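Succinate-semialdehyde dehydrogenase (NAD(P)(+)) (Marinobacter aquaeolei, PDB 3RH9) probably oxidises succinate semialdehyde to succinate with a nicotinamide cofactor, as a member of the aldehyde dehydrogenase family. Local coordinates at residues L332-L345 against C384-M396. Sequence-based numbering, arbitrary orientation.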
loop_
_atom_site.group_PDB
_atom_site.type_symbol
_atom_site.label_atom_id
_atom_site.label_comp_id
_atom_site.label_asym_id
_atom_site.label_seq_id
_atom_site.Cartn_x
_atom_site.Cartn_y
_atom_site.Cartn_z
ATOM N N LEU A 332 -16.325 -8.613 28.977
ATOM C CA LEU A 332 -16.181 -7.997 27.655
ATOM C C LEU A 332 -16.083 -6.490 27.852
ATOM O O LEU A 332 -16.391 -5.995 28.919
ATOM C CB LEU A 332 -17.387 -8.310 26.771
ATOM C CG LEU A 332 -17.803 -9.756 26.555
ATOM C CD1 LEU A 332 -19.018 -9.788 25.660
ATOM C CD2 LEU A 332 -16.665 -10.539 25.934
ATOM N N ILE A 333 -15.680 -5.760 26.823
ATOM C CA ILE A 333 -15.299 -4.363 26.981
ATOM C C ILE A 333 -16.468 -3.420 27.274
ATOM O O ILE A 333 -16.316 -2.448 28.011
ATOM C CB ILE A 333 -14.539 -3.860 25.725
ATOM C CG1 ILE A 333 -13.827 -2.536 26.002
ATOM C CG2 ILE A 333 -15.487 -3.757 24.522
ATOM C CD1 ILE A 333 -12.535 -2.681 26.801
ATOM N N ASN A 334 -17.624 -3.690 26.675
ATOM C CA ASN A 334 -18.798 -2.831 26.860
ATOM C C ASN A 334 -20.124 -3.449 26.463
ATOM O O ASN A 334 -20.180 -4.554 25.925
ATOM C CB ASN A 334 -18.628 -1.437 26.220
ATOM C CG ASN A 334 -18.453 -1.472 24.700
ATOM O OD1 ASN A 334 -18.983 -2.331 24.003
ATOM N ND2 ASN A 334 -17.724 -0.502 24.186
ATOM N N LYS A 335 -21.194 -2.721 26.754
ATOM C CA LYS A 335 -22.540 -3.230 26.558
ATOM C C LYS A 335 -22.797 -3.554 25.096
ATOM O O LYS A 335 -23.424 -4.555 24.784
ATOM C CB LYS A 335 -23.587 -2.243 27.077
ATOM C CG LYS A 335 -24.964 -2.863 27.144
ATOM C CD LYS A 335 -25.931 -2.036 27.979
ATOM C CE LYS A 335 -27.293 -2.751 28.107
ATOM N NZ LYS A 335 -27.930 -3.069 26.773
ATOM N N GLN A 336 -22.300 -2.718 24.197
ATOM C CA GLN A 336 -22.525 -2.967 22.784
ATOM C C GLN A 336 -21.924 -4.330 22.396
ATOM O O GLN A 336 -22.598 -5.153 21.746
ATOM C CB GLN A 336 -21.954 -1.830 21.938
ATOM C CG GLN A 336 -22.400 -1.830 20.481
ATOM C CD GLN A 336 -21.593 -0.837 19.626
ATOM O OE1 GLN A 336 -20.689 -1.235 18.883
ATOM N NE2 GLN A 336 -21.903 0.458 19.751
ATOM N N GLY A 337 -20.679 -4.570 22.824
ATOM C CA GLY A 337 -19.994 -5.826 22.579
ATOM C C GLY A 337 -20.705 -7.016 23.201
ATOM O O GLY A 337 -20.918 -8.044 22.557
ATOM N N PHE A 338 -21.086 -6.864 24.463
ATOM C CA PHE A 338 -21.874 -7.868 25.155
ATOM C C PHE A 338 -23.184 -8.176 24.412
ATOM O O PHE A 338 -23.512 -9.327 24.163
ATOM C CB PHE A 338 -22.152 -7.412 26.591
ATOM C CG PHE A 338 -22.819 -8.449 27.424
ATOM C CD1 PHE A 338 -24.173 -8.380 27.688
ATOM C CD2 PHE A 338 -22.103 -9.520 27.926
ATOM C CE1 PHE A 338 -24.798 -9.358 28.452
ATOM C CE2 PHE A 338 -22.722 -10.494 28.684
ATOM C CZ PHE A 338 -24.071 -10.411 28.944
ATOM N N ASP A 339 -23.936 -7.149 24.043
ATOM C CA ASP A 339 -25.204 -7.386 23.372
ATOM C C ASP A 339 -25.016 -8.151 22.060
ATOM O O ASP A 339 -25.834 -8.992 21.708
ATOM C CB ASP A 339 -25.971 -6.075 23.164
ATOM C CG ASP A 339 -26.484 -5.499 24.474
ATOM O OD1 ASP A 339 -26.384 -6.196 25.498
ATOM O OD2 ASP A 339 -26.976 -4.352 24.496
ATOM N N LYS A 340 -23.937 -7.865 21.341
ATOM C CA LYS A 340 -23.660 -8.567 20.096
ATOM C C LYS A 340 -23.386 -10.050 20.344
ATOM O O LYS A 340 -23.957 -10.919 19.673
ATOM C CB LYS A 340 -22.488 -7.923 19.357
ATOM C CG LYS A 340 -22.230 -8.517 17.971
ATOM C CD LYS A 340 -21.192 -7.737 17.187
ATOM C CE LYS A 340 -21.219 -8.162 15.729
ATOM N NZ LYS A 340 -20.458 -7.222 14.866
ATOM N N VAL A 341 -22.517 -10.352 21.304
ATOM C CA VAL A 341 -22.261 -11.750 21.608
ATOM C C VAL A 341 -23.578 -12.420 21.985
ATOM O O VAL A 341 -23.848 -13.552 21.567
ATOM C CB VAL A 341 -21.196 -11.966 22.700
ATOM C CG1 VAL A 341 -20.885 -13.441 22.826
ATOM C CG2 VAL A 341 -19.939 -11.219 22.359
ATOM N N LYS A 342 -24.413 -11.710 22.739
ATOM C CA LYS A 342 -25.696 -12.261 23.142
ATOM C C LYS A 342 -26.557 -12.559 21.926
ATOM O O LYS A 342 -27.071 -13.665 21.778
ATOM C CB LYS A 342 -26.437 -11.318 24.084
ATOM C CG LYS A 342 -27.637 -11.982 24.750
ATOM C CD LYS A 342 -27.990 -11.331 26.069
ATOM C CE LYS A 342 -28.780 -10.057 25.875
ATOM N NZ LYS A 342 -29.574 -9.772 27.109
ATOM N N ARG A 343 -26.680 -11.567 21.053
ATOM C CA ARG A 343 -27.522 -11.652 19.871
ATOM C C ARG A 343 -27.131 -12.780 18.898
ATOM O O ARG A 343 -28.002 -13.399 18.282
ATOM C CB ARG A 343 -27.557 -10.296 19.160
ATOM C CG ARG A 343 -28.205 -10.363 17.818
ATOM C CD ARG A 343 -28.321 -9.021 17.158
ATOM N NE ARG A 343 -27.046 -8.440 16.744
ATOM C CZ ARG A 343 -26.325 -8.843 15.698
ATOM N NH1 ARG A 343 -26.715 -9.873 14.962
ATOM N NH2 ARG A 343 -25.190 -8.220 15.398
ATOM N N HIS A 344 -25.828 -13.036 18.767
ATOM C CA HIS A 344 -25.318 -14.151 17.966
ATOM C C HIS A 344 -25.611 -15.458 18.638
ATOM O O HIS A 344 -25.775 -16.476 17.973
ATOM C CB HIS A 344 -23.806 -14.064 17.769
ATOM C CG HIS A 344 -23.387 -13.034 16.770
ATOM N ND1 HIS A 344 -22.145 -13.039 16.176
ATOM C CD2 HIS A 344 -24.048 -11.971 16.257
ATOM C CE1 HIS A 344 -22.055 -12.017 15.345
ATOM N NE2 HIS A 344 -23.195 -11.354 15.374
ATOM N N LEU A 345 -25.640 -15.462 19.960
ATOM C CA LEU A 345 -26.016 -16.693 20.637
ATOM C C LEU A 345 -27.511 -16.981 20.393
ATOM O O LEU A 345 -27.888 -18.035 19.902
ATOM C CB LEU A 345 -25.694 -16.611 22.118
ATOM C CG LEU A 345 -25.840 -17.946 22.840
ATOM C CD1 LEU A 345 -25.009 -19.016 22.163
ATOM C CD2 LEU A 345 -25.460 -17.791 24.298
ATOM N N CYS A 384 -23.530 -15.218 13.460
ATOM C CA CYS A 384 -22.194 -15.400 13.999
ATOM C C CYS A 384 -21.287 -15.966 12.918
ATOM O O CYS A 384 -20.068 -15.917 13.029
ATOM C CB CYS A 384 -22.226 -16.300 15.237
ATOM S SG CYS A 384 -22.725 -18.018 14.930
ATOM N N TYR A 385 -21.898 -16.492 11.863
ATOM C CA TYR A 385 -21.162 -17.017 10.728
ATOM C C TYR A 385 -20.893 -15.883 9.762
ATOM O O TYR A 385 -19.879 -15.869 9.088
ATOM C CB TYR A 385 -21.990 -18.089 10.033
ATOM C CG TYR A 385 -21.300 -18.806 8.891
ATOM C CD1 TYR A 385 -21.189 -18.218 7.638
ATOM C CD2 TYR A 385 -20.788 -20.088 9.061
ATOM C CE1 TYR A 385 -20.571 -18.880 6.589
ATOM C CE2 TYR A 385 -20.172 -20.764 8.023
ATOM C CZ TYR A 385 -20.065 -20.161 6.781
ATOM O OH TYR A 385 -19.446 -20.839 5.734
ATOM N N GLN A 386 -21.816 -14.938 9.689
ATOM C CA GLN A 386 -21.700 -13.845 8.746
ATOM C C GLN A 386 -20.884 -12.675 9.319
ATOM O O GLN A 386 -20.205 -11.953 8.589
ATOM C CB GLN A 386 -23.085 -13.371 8.337
ATOM C CG GLN A 386 -23.875 -14.386 7.567
ATOM C CD GLN A 386 -25.372 -14.143 7.666
ATOM O OE1 GLN A 386 -26.172 -14.845 7.039
ATOM N NE2 GLN A 386 -25.762 -13.151 8.470
ATOM N N GLU A 387 -20.954 -12.506 10.635
ATOM C CA GLU A 387 -20.312 -11.393 11.311
ATOM C C GLU A 387 -19.227 -11.926 12.225
ATOM O O GLU A 387 -19.257 -13.078 12.618
ATOM C CB GLU A 387 -21.329 -10.646 12.168
ATOM C CG GLU A 387 -22.694 -10.479 11.530
ATOM C CD GLU A 387 -23.681 -9.751 12.440
ATOM O OE1 GLU A 387 -23.236 -9.089 13.401
ATOM O OE2 GLU A 387 -24.904 -9.840 12.195
ATOM N N GLU A 388 -18.268 -11.084 12.586
ATOM C CA GLU A 388 -17.329 -11.496 13.613
ATOM C C GLU A 388 -17.917 -11.176 14.979
ATOM O O GLU A 388 -18.505 -10.113 15.190
ATOM C CB GLU A 388 -15.911 -10.945 13.382
ATOM C CG GLU A 388 -15.618 -9.565 13.868
ATOM C CD GLU A 388 -14.130 -9.218 13.693
ATOM O OE1 GLU A 388 -13.263 -10.118 13.846
ATOM O OE2 GLU A 388 -13.829 -8.039 13.401
ATOM N N THR A 389 -17.773 -12.134 15.885
ATOM C CA THR A 389 -18.547 -12.186 17.121
ATOM C C THR A 389 -17.911 -11.377 18.238
ATOM O O THR A 389 -18.608 -10.810 19.072
ATOM C CB THR A 389 -18.744 -13.654 17.579
ATOM O OG1 THR A 389 -19.646 -14.334 16.685
ATOM C CG2 THR A 389 -19.280 -13.716 18.984
ATOM N N PHE A 390 -16.585 -11.314 18.233
ATOM C CA PHE A 390 -15.838 -10.615 19.274
ATOM C C PHE A 390 -16.317 -10.934 20.686
ATOM O O PHE A 390 -16.607 -10.042 21.467
ATOM C CB PHE A 390 -15.863 -9.112 19.030
ATOM C CG PHE A 390 -14.582 -8.582 18.486
ATOM C CD1 PHE A 390 -13.934 -9.241 17.461
ATOM C CD2 PHE A 390 -14.012 -7.439 19.009
ATOM C CE1 PHE A 390 -12.740 -8.777 16.963
ATOM C CE2 PHE A 390 -12.815 -6.958 18.507
ATOM C CZ PHE A 390 -12.178 -7.630 17.477
ATOM N N GLY A 391 -16.389 -12.217 21.000
ATOM C CA GLY A 391 -16.816 -12.667 22.307
ATOM C C GLY A 391 -16.486 -14.137 22.478
ATOM O O GLY A 391 -16.043 -14.793 21.535
ATOM N N PRO A 392 -16.685 -14.664 23.691
ATOM C CA PRO A 392 -16.279 -16.024 24.040
ATOM C C PRO A 392 -17.247 -17.062 23.512
ATOM O O PRO A 392 -17.612 -17.962 24.252
ATOM C CB PRO A 392 -16.357 -16.011 25.560
ATOM C CG PRO A 392 -17.412 -15.023 25.828
ATOM C CD PRO A 392 -17.094 -13.919 24.886
ATOM N N LEU A 393 -17.628 -16.952 22.248
ATOM C CA LEU A 393 -18.566 -17.879 21.639
ATOM C C LEU A 393 -17.848 -18.769 20.640
ATOM O O LEU A 393 -17.019 -18.287 19.866
ATOM C CB LEU A 393 -19.649 -17.088 20.925
ATOM C CG LEU A 393 -20.710 -17.869 20.164
ATOM C CD1 LEU A 393 -21.325 -18.957 21.055
ATOM C CD2 LEU A 393 -21.764 -16.893 19.653
ATOM N N VAL A 394 -18.158 -20.063 20.642
ATOM C CA VAL A 394 -17.503 -20.978 19.714
ATOM C C VAL A 394 -18.523 -21.676 18.836
ATOM O O VAL A 394 -19.149 -22.641 19.268
ATOM C CB VAL A 394 -16.695 -22.063 20.453
ATOM C CG1 VAL A 394 -16.065 -23.036 19.441
ATOM C CG2 VAL A 394 -15.647 -21.433 21.372
ATOM N N PRO A 395 -18.707 -21.188 17.603
ATOM C CA PRO A 395 -19.739 -21.751 16.723
ATOM C C PRO A 395 -19.211 -22.837 15.771
ATOM O O PRO A 395 -18.262 -22.606 15.018
ATOM C CB PRO A 395 -20.243 -20.526 15.946
ATOM C CG PRO A 395 -19.589 -19.329 16.612
ATOM C CD PRO A 395 -18.299 -19.855 17.160
HETATM N N MSE A 396 -19.832 -24.013 15.811
HETATM C CA MSE A 396 -19.319 -25.165 15.087
HETATM C C MSE A 396 -20.143 -25.499 13.848
HETATM O O MSE A 396 -21.346 -25.756 13.939
HETATM C CB MSE A 396 -19.271 -26.370 16.009
HETATM C CG MSE A 396 -18.422 -26.180 17.253
HETATM SE SE MSE A 396 -18.079 -27.934 18.061
HETATM C CE MSE A 396 -17.652 -27.432 19.876
HETATM O O HOH W 1 -19.231 -8.325 20.369
HETATM O O HOH W 2 -25.729 -16.540 14.930
#
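Glu387 meets three basic side chains of helix 335-345. Glu387 OE1 accepts from Arg343 NH2 at 2.9 Å through the syn lone pair, with the donor's guanidinium plane turned 35° from the carboxylate, while a weak bond joins Arg343 NH1 to Glu387 OE2. Glu387 OE1 takes a second bond, from His344 NE2 at 3.0 Å; this donor comes from above the carboxylate plane, although OE1 itself lies in the ring plane. Lys340 NZ adds a long salt bridge to Glu387 OE1 at 3.7 Å.

The other ring nitrogen, His344 ND1, hydrogen-bonds Thr389 OG1 at 2.9 Å; both nitrogens are engaged, which probably fixes the ring's rotation. With CG anti to the carbonyl carbon (chi1 -76°), the imidazole reaches both partners, and Cys384 N lies over one face. A glutamine in place of Glu387 would probably leave Arg343 and Lys340 without their countercharge and weaken the hold on His344 NE2.

Val341 CG2 lies against Gly391 CA (3.4 Å), where a side chain would collide with it. Apolar side chains pair as Leu332 CD2 on Pro392 CD (3.6 Å) and Leu345 CD1 on Leu393 CD1 (3.8 Å).

Water 2 links His344 O to Cys384 N.

Leu345 and Leu393 also touch Thr373 of the neighbouring strand. This is helix-on-sheet packing in the α/β catalytic domain of the aldehyde dehydrogenase fold, helix and strand 393-396 running 27° apart; loop 387-392, leading into that strand, places Phe390 about 9 Å, side chain to side chain, from the predicted active-site Glu256.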